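Local coordinates for cyclic nucleotide-binding protein (Brucella abortus biovar 1, PDB 5D1I) that is of unknown function but has a cyclic nucleotide-binding domain fold and may, like regulators of that family, act in transcription, at residues R16-V21 and E112-S117; E25-E30 and S119-I124; I68-E73 and A88-M93. All blocks are in the same frame, centred on the assembly; numbering follows the deposited sequence.

Interaction 1 of 3, residues R16-V21 and E112-S117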
# COMPACT_ATOMS: atom_id res chain seq x y z
N ARG A 16 11.51 4.20 -4.22
CA ARG A 16 10.66 5.09 -3.43
C ARG A 16 9.21 4.65 -3.47
O ARG A 16 8.54 4.60 -2.44
CB ARG A 16 10.77 6.54 -3.91
CG ARG A 16 10.07 7.53 -2.99
CD ARG A 16 9.74 8.84 -3.68
NE ARG A 16 8.89 8.65 -4.86
CZ ARG A 16 7.58 8.43 -4.82
NH1 ARG A 16 6.94 8.38 -3.65
NH2 ARG A 16 6.90 8.27 -5.95
N ILE A 17 8.73 4.32 -4.67
CA ILE A 17 7.34 3.90 -4.84
C ILE A 17 7.06 2.60 -4.08
O ILE A 17 6.07 2.51 -3.35
CB ILE A 17 6.99 3.69 -6.33
CG1 ILE A 17 6.95 5.03 -7.06
CG2 ILE A 17 5.66 3.00 -6.48
CD1 ILE A 17 6.55 4.91 -8.52
N LEU A 18 7.94 1.62 -4.25
CA LEU A 18 7.77 0.33 -3.58
C LEU A 18 7.80 0.48 -2.06
O LEU A 18 7.18 -0.29 -1.34
CB LEU A 18 8.85 -0.65 -4.03
CG LEU A 18 8.77 -1.14 -5.48
CD1 LEU A 18 10.01 -1.93 -5.84
CD2 LEU A 18 7.52 -1.98 -5.70
N GLY A 19 8.53 1.48 -1.59
CA GLY A 19 8.68 1.73 -0.16
C GLY A 19 7.43 2.28 0.51
O GLY A 19 7.36 2.33 1.73
N THR A 20 6.44 2.69 -0.28
CA THR A 20 5.19 3.18 0.28
C THR A 20 4.17 2.06 0.45
O THR A 20 3.16 2.22 1.14
CB THR A 20 4.57 4.27 -0.61
OG1 THR A 20 4.26 3.72 -1.90
CG2 THR A 20 5.52 5.45 -0.77
N VAL A 21 4.44 0.92 -0.17
CA VAL A 21 3.52 -0.21 -0.13
C VAL A 21 3.50 -0.84 1.25
O VAL A 21 4.55 -1.12 1.82
CB VAL A 21 3.90 -1.26 -1.19
CG1 VAL A 21 3.02 -2.48 -1.09
CG2 VAL A 21 3.82 -0.65 -2.58
N GLU A 112 2.25 2.47 -17.07
CA GLU A 112 3.41 1.66 -16.73
C GLU A 112 3.28 1.11 -15.33
O GLU A 112 3.05 1.86 -14.37
CB GLU A 112 4.70 2.48 -16.86
CG GLU A 112 5.93 1.74 -16.37
CD GLU A 112 7.20 2.23 -17.03
OE1 GLU A 112 8.27 2.14 -16.40
OE2 GLU A 112 7.13 2.70 -18.19
N VAL A 113 3.42 -0.20 -15.20
CA VAL A 113 3.27 -0.86 -13.92
C VAL A 113 4.50 -1.70 -13.57
O VAL A 113 5.23 -2.15 -14.45
CB VAL A 113 2.02 -1.77 -13.87
CG1 VAL A 113 0.75 -0.95 -14.05
CG2 VAL A 113 2.12 -2.86 -14.93
N ILE A 114 4.70 -1.89 -12.28
CA ILE A 114 5.72 -2.79 -11.77
C ILE A 114 5.04 -4.08 -11.33
O ILE A 114 4.13 -4.04 -10.50
CB ILE A 114 6.47 -2.16 -10.58
CG1 ILE A 114 7.41 -1.06 -11.07
CG2 ILE A 114 7.23 -3.21 -9.81
CD1 ILE A 114 8.02 -0.24 -9.96
N ARG A 115 5.45 -5.21 -11.89
CA ARG A 115 4.85 -6.49 -11.51
C ARG A 115 5.73 -7.24 -10.52
O ARG A 115 6.88 -7.55 -10.81
CB ARG A 115 4.59 -7.36 -12.73
CG ARG A 115 3.83 -8.64 -12.40
CD ARG A 115 3.76 -9.59 -13.60
NE ARG A 115 5.03 -10.29 -13.81
CZ ARG A 115 5.30 -11.50 -13.34
NH1 ARG A 115 4.39 -12.16 -12.64
NH2 ARG A 115 6.48 -12.06 -13.58
N ILE A 116 5.16 -7.55 -9.36
CA ILE A 116 5.88 -8.30 -8.34
C ILE A 116 5.29 -9.69 -8.25
O ILE A 116 4.14 -9.85 -7.85
CB ILE A 116 5.79 -7.63 -6.96
CG1 ILE A 116 6.20 -6.16 -7.03
CG2 ILE A 116 6.66 -8.38 -5.95
CD1 ILE A 116 7.66 -5.96 -7.31
N SER A 117 6.06 -10.70 -8.64
CA SER A 117 5.60 -12.07 -8.50
C SER A 117 5.67 -12.51 -7.05
O SER A 117 6.47 -12.00 -6.25
CB SER A 117 6.43 -13.01 -9.37
OG SER A 117 7.77 -13.06 -8.91
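Leu18 meets Ile114 and Ile116 through branched aliphatic groups alone; no ring or other planar side chain takes part in the contact. The flat group that matters nearby is the carbonyl of Ile17: Thr20 OG1 donates to Ile17 O over 2.6 Å, in the carbonyl plane and at a C=O...O angle of 148°. The same oxygen accepts from Thr20 N at 3.1 Å, and this double grip ties Thr20 back to Ile17 in the type I turn from Leu18 to Val21. From the helix side a single methyl does the touching. Leu18 CD2 sits 4.3 Å from Ile114 CG2 and also 4.3 Å from Ile116 CD1, two methyls that are themselves only 3.7 Å apart, so it rests against the pair as a blunt knob. Strand 111-117, flanked by 40-44 and 56-63 in an antiparallel sheet, belongs to the beta barrel of the cyclic nucleotide-binding domain, and Leu18 is where the N-terminal helix packs on its outer surface. Ile116 reaches the meeting point because its CD1 is folded back beside CA (chi2 -69°) instead of extended. Leu35 of helix 29-38 touches both Leu18 and Ile116, wedging a second helix against the same patch. Ile17, alongside Leu18, packs on Ile62 of strand 56-63. Within the turn, Gly19 O accepts a hydrogen bond from Arg82 NH2 of the second subunit.

Interaction 2 of 3, residues E25-E30 and S119-I124; sequences ESFTPE and SIFRRI
The backbones approach most closely at Phe27, in the loop leading into helix 29-38, and Ile124, near the end of helix 118-124, with Phe27 CA 9.6 Å from Ile124 CA, a gap bridged by side chains. This is the helical part of the cyclic nucleotide-binding domain, in which helices before and after the beta barrel in sequence pack on one another beside it. Phe27 points toward the last helix and meets two residues one turn apart on it. Its CZ lies 3.6 Å from Phe121 CE1, and the two side chains cross obliquely. Phe121 comes to this meeting from the flank of its helix: with CG anti to the backbone N (chi1 178°), its ring swings round toward Phe27. Ile124 faces Phe27 more directly and also lies on Gln31, Leu34 and Leu35 of helix 29-38, while Phe24 and Leu32 touch Phe27, and Leu23, Leu95 and Ile96 touch Phe121. Beyond the aromatic pair, Glu25 OE1 accepts from Gly91 N of the second subunit. Thr28, the N-cap of helix 29-38, hydrogen-bonds through OG1 to Gln31 N. On the Ile124 side of the contact, the nearest approach is from Phe27 CE2 to Ile124 CG2, 4.2 Å.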
# COMPACT_ATOMS: atom_id res chain seq x y z
N GLU A 25 6.65 -2.23 3.80
CA GLU A 25 6.92 -1.18 4.79
C GLU A 25 8.24 -1.32 5.55
O GLU A 25 9.00 -0.36 5.67
CB GLU A 25 5.78 -1.11 5.82
CG GLU A 25 6.10 -0.20 7.01
CD GLU A 25 5.27 -0.53 8.25
OE1 GLU A 25 4.48 -1.50 8.23
OE2 GLU A 25 5.41 0.20 9.26
N SER A 26 8.50 -2.51 6.07
CA SER A 26 9.64 -2.71 6.95
C SER A 26 10.92 -3.12 6.21
O SER A 26 11.93 -3.42 6.84
CB SER A 26 9.31 -3.76 8.01
OG SER A 26 8.98 -4.99 7.40
N PHE A 27 10.87 -3.12 4.88
CA PHE A 27 12.03 -3.52 4.08
C PHE A 27 13.18 -2.52 4.22
O PHE A 27 12.97 -1.31 4.24
CB PHE A 27 11.65 -3.64 2.60
CG PHE A 27 10.94 -4.92 2.24
CD1 PHE A 27 10.26 -5.66 3.20
CD2 PHE A 27 10.96 -5.39 0.94
CE1 PHE A 27 9.61 -6.83 2.86
CE2 PHE A 27 10.31 -6.56 0.59
CZ PHE A 27 9.63 -7.28 1.55
N THR A 28 14.39 -3.04 4.30
CA THR A 28 15.58 -2.20 4.26
C THR A 28 15.74 -1.63 2.85
O THR A 28 15.16 -2.16 1.91
CB THR A 28 16.84 -3.00 4.63
OG1 THR A 28 17.14 -3.93 3.58
CG2 THR A 28 16.62 -3.74 5.94
N PRO A 29 16.53 -0.55 2.70
CA PRO A 29 16.80 -0.05 1.35
C PRO A 29 17.41 -1.12 0.44
O PRO A 29 17.14 -1.14 -0.76
CB PRO A 29 17.79 1.09 1.60
CG PRO A 29 17.48 1.56 2.98
CD PRO A 29 17.11 0.32 3.74
N GLU A 30 18.20 -2.01 1.02
CA GLU A 30 18.80 -3.11 0.27
C GLU A 30 17.73 -4.08 -0.22
O GLU A 30 17.80 -4.57 -1.35
CB GLU A 30 19.84 -3.84 1.12
CG GLU A 30 20.52 -5.00 0.40
CD GLU A 30 21.64 -5.63 1.22
OE1 GLU A 30 22.76 -5.09 1.18
OE2 GLU A 30 21.39 -6.65 1.89
N SER A 119 6.81 -15.33 -6.14
CA SER A 119 8.10 -16.00 -6.01
C SER A 119 9.25 -15.03 -5.68
O SER A 119 10.12 -15.34 -4.87
CB SER A 119 8.43 -16.79 -7.27
OG SER A 119 8.74 -15.92 -8.35
N ILE A 120 9.24 -13.86 -6.32
CA ILE A 120 10.27 -12.86 -6.05
C ILE A 120 10.16 -12.38 -4.61
O ILE A 120 11.15 -12.33 -3.88
CB ILE A 120 10.17 -11.66 -7.01
CG1 ILE A 120 10.78 -12.01 -8.37
CG2 ILE A 120 10.91 -10.45 -6.45
CD1 ILE A 120 12.27 -12.28 -8.31
N PHE A 121 8.94 -12.03 -4.21
CA PHE A 121 8.67 -11.60 -2.85
C PHE A 121 9.16 -12.62 -1.84
O PHE A 121 9.81 -12.28 -0.85
CB PHE A 121 7.17 -11.34 -2.67
CG PHE A 121 6.78 -10.93 -1.28
CD1 PHE A 121 7.14 -9.68 -0.79
CD2 PHE A 121 6.04 -11.77 -0.47
CE1 PHE A 121 6.78 -9.29 0.49
CE2 PHE A 121 5.68 -11.38 0.81
CZ PHE A 121 6.05 -10.14 1.29
N ARG A 122 8.87 -13.89 -2.11
CA ARG A 122 9.27 -14.98 -1.22
C ARG A 122 10.79 -15.09 -1.10
O ARG A 122 11.31 -15.28 0.00
CB ARG A 122 8.70 -16.32 -1.71
CG ARG A 122 8.91 -17.46 -0.73
CD ARG A 122 9.11 -18.80 -1.42
NE ARG A 122 10.43 -18.91 -2.04
CZ ARG A 122 10.63 -19.10 -3.34
NH1 ARG A 122 9.61 -19.23 -4.17
NH2 ARG A 122 11.87 -19.18 -3.81
N ARG A 123 11.49 -14.99 -2.23
CA ARG A 123 12.95 -15.11 -2.25
C ARG A 123 13.62 -14.04 -1.39
O ARG A 123 14.65 -14.30 -0.76
CB ARG A 123 13.49 -15.01 -3.68
CG ARG A 123 13.17 -16.20 -4.58
CD ARG A 123 13.85 -16.05 -5.93
NE ARG A 123 15.27 -16.38 -5.87
CZ ARG A 123 16.16 -16.06 -6.81
NH1 ARG A 123 15.76 -15.39 -7.89
NH2 ARG A 123 17.43 -16.41 -6.67
N ILE A 124 13.05 -12.85 -1.38
CA ILE A 124 13.61 -11.76 -0.60
C ILE A 124 13.51 -12.04 0.89
O ILE A 124 14.41 -11.73 1.66
CB ILE A 124 12.92 -10.43 -0.94
CG1 ILE A 124 13.12 -10.11 -2.42
CG2 ILE A 124 13.48 -9.30 -0.08
CD1 ILE A 124 12.78 -8.71 -2.79

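Interaction 3 of 3, residues I68-E73 and A88-M93; sequences ITLFHE and AILGEM
Leu90 carries the whole contact with Ile68 and Leu70 from its side, and the segment 88-93 leads into and away from it. Ala88 and Ile89 bring the chain in; Ile89 turns to the other face of the short strand, onto Ala60 and Ile62 of the neighbouring strand 56-63. At Leu90 the side chain points across to strand 68-74, and its forked end straddles one methyl: Leu70 CD2 is 3.9 Å from Leu90 CD2 and 4.1 Å from Leu90 CD1. The second branch is shared, since Leu90 CD1 also approaches Ile68 CG2 at 4.4 Å. In Leu70 and Leu90 alike CG stands anti to the carbonyl carbon (chi1 -53° in each), which sends the two forks out to meet between the sheets. Ala105 of strand 104-107 touches both Ile68 and Leu70 and lines the same interior. Gly91 then bends the chain with a positive phi of 84°. Glu92 accepts from Leu23 N through OE2, while its carboxylate lies close to that of Glu92 of the second subunit, a pairing that may favour protonation of one of them. A short strand followed by Gly-Glu, with the glutamate opening a 3-10 turn and the leucine packed into the barrel, resembles the start of the phosphate-binding cassette of cyclic nucleotide-binding domains.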
# COMPACT_ATOMS: atom_id res chain seq x y z
N ILE A 68 -5.67 3.49 -14.41
CA ILE A 68 -6.36 2.22 -14.57
C ILE A 68 -7.74 2.32 -13.94
O ILE A 68 -7.88 2.75 -12.80
CB ILE A 68 -5.57 1.07 -13.93
CG1 ILE A 68 -4.37 0.69 -14.81
CG2 ILE A 68 -6.46 -0.15 -13.70
CD1 ILE A 68 -3.43 -0.31 -14.16
N THR A 69 -8.77 1.94 -14.70
CA THR A 69 -10.11 1.87 -14.15
C THR A 69 -10.40 0.49 -13.58
O THR A 69 -10.24 -0.52 -14.27
CB THR A 69 -11.17 2.22 -15.21
OG1 THR A 69 -11.05 3.60 -15.55
CG2 THR A 69 -12.57 1.96 -14.69
N LEU A 70 -10.81 0.44 -12.32
CA LEU A 70 -11.25 -0.79 -11.68
C LEU A 70 -12.74 -0.95 -11.88
O LEU A 70 -13.49 0.01 -11.75
CB LEU A 70 -10.91 -0.79 -10.19
CG LEU A 70 -9.47 -0.50 -9.79
CD1 LEU A 70 -9.31 -0.60 -8.28
CD2 LEU A 70 -8.52 -1.45 -10.50
N PHE A 71 -13.19 -2.17 -12.19
CA PHE A 71 -14.60 -2.38 -12.48
C PHE A 71 -15.09 -3.76 -12.06
O PHE A 71 -14.29 -4.66 -11.82
CB PHE A 71 -14.87 -2.16 -13.98
CG PHE A 71 -14.07 -3.06 -14.89
CD1 PHE A 71 -14.53 -4.33 -15.22
CD2 PHE A 71 -12.86 -2.64 -15.42
CE1 PHE A 71 -13.79 -5.15 -16.06
CE2 PHE A 71 -12.13 -3.46 -16.26
CZ PHE A 71 -12.59 -4.71 -16.58
N HIS A 72 -16.41 -3.90 -11.96
CA HIS A 72 -17.03 -5.19 -11.73
C HIS A 72 -17.74 -5.65 -12.99
O HIS A 72 -18.35 -4.84 -13.68
CB HIS A 72 -18.01 -5.13 -10.56
CG HIS A 72 -17.35 -5.13 -9.21
ND1 HIS A 72 -16.45 -6.10 -8.82
CD2 HIS A 72 -17.45 -4.27 -8.17
CE1 HIS A 72 -16.03 -5.83 -7.60
NE2 HIS A 72 -16.62 -4.73 -7.18
N GLU A 73 -17.67 -6.94 -13.28
CA GLU A 73 -18.37 -7.49 -14.44
C GLU A 73 -19.85 -7.70 -14.09
O GLU A 73 -20.19 -8.60 -13.33
CB GLU A 73 -17.73 -8.80 -14.89
CG GLU A 73 -17.68 -8.97 -16.41
CD GLU A 73 -16.50 -8.25 -17.05
OE1 GLU A 73 -15.36 -8.41 -16.56
OE2 GLU A 73 -16.73 -7.53 -18.04
N ALA A 88 -0.75 3.14 -6.60
CA ALA A 88 -1.76 2.13 -6.28
C ALA A 88 -1.19 0.74 -6.51
O ALA A 88 -0.44 0.52 -7.45
CB ALA A 88 -3.03 2.34 -7.11
N ILE A 89 -1.54 -0.19 -5.63
CA ILE A 89 -1.14 -1.57 -5.82
C ILE A 89 -2.37 -2.45 -6.02
O ILE A 89 -3.39 -2.29 -5.34
CB ILE A 89 -0.29 -2.10 -4.63
CG1 ILE A 89 0.15 -3.54 -4.90
CG2 ILE A 89 -1.06 -2.02 -3.32
CD1 ILE A 89 1.21 -4.02 -3.94
N LEU A 90 -2.28 -3.34 -7.00
CA LEU A 90 -3.36 -4.27 -7.28
C LEU A 90 -2.89 -5.70 -7.02
O LEU A 90 -1.89 -6.14 -7.60
CB LEU A 90 -3.84 -4.12 -8.72
CG LEU A 90 -4.23 -2.71 -9.17
CD1 LEU A 90 -4.64 -2.72 -10.63
CD2 LEU A 90 -5.34 -2.16 -8.29
N GLY A 91 -3.60 -6.42 -6.16
CA GLY A 91 -3.28 -7.80 -5.87
C GLY A 91 -2.21 -7.99 -4.81
O GLY A 91 -1.49 -8.99 -4.81
N GLU A 92 -2.11 -7.03 -3.88
CA GLU A 92 -1.12 -7.13 -2.81
C GLU A 92 -1.30 -8.41 -1.99
O GLU A 92 -0.32 -9.04 -1.59
CB GLU A 92 -1.21 -5.92 -1.88
CG GLU A 92 -0.07 -5.85 -0.86
CD GLU A 92 -0.27 -4.75 0.16
OE1 GLU A 92 -1.39 -4.62 0.68
OE2 GLU A 92 0.69 -3.99 0.43
N MSE A 93 -2.55 -8.79 -1.76
CA MSE A 93 -2.86 -9.97 -0.96
C MSE A 93 -2.42 -11.27 -1.65
O MSE A 93 -2.23 -12.29 -1.00
CB MSE A 93 -4.36 -10.03 -0.65
CG MSE A 93 -4.83 -8.96 0.32
SE MSE A 93 -3.82 -8.96 1.99
CE MSE A 93 -2.78 -7.33 1.71

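Overall arrangement
All three are buried, but interaction 2 lies farthest from the chain's centre. Interactions 1 and 3 are wholly aliphatic, whereas interaction 2 joins the loop before helix 29-38 to the C-terminal helix and is partly aromatic. Interaction 3 ties the two sheets of the barrel across its interior; interaction 1 lays the N-terminal helix on the outside of one of them. They meet where Val21 CG1 packs 3.7 Å from Ile89 CD1, and where Val113 reaches Ile68. Interaction 2 follows in sequence, strand 111-117 running into helix 118-124, and lies on the other side of the chain's centre from interaction 3. All three touch the second subunit, 25-30 of one copy meeting 88-93 of the other.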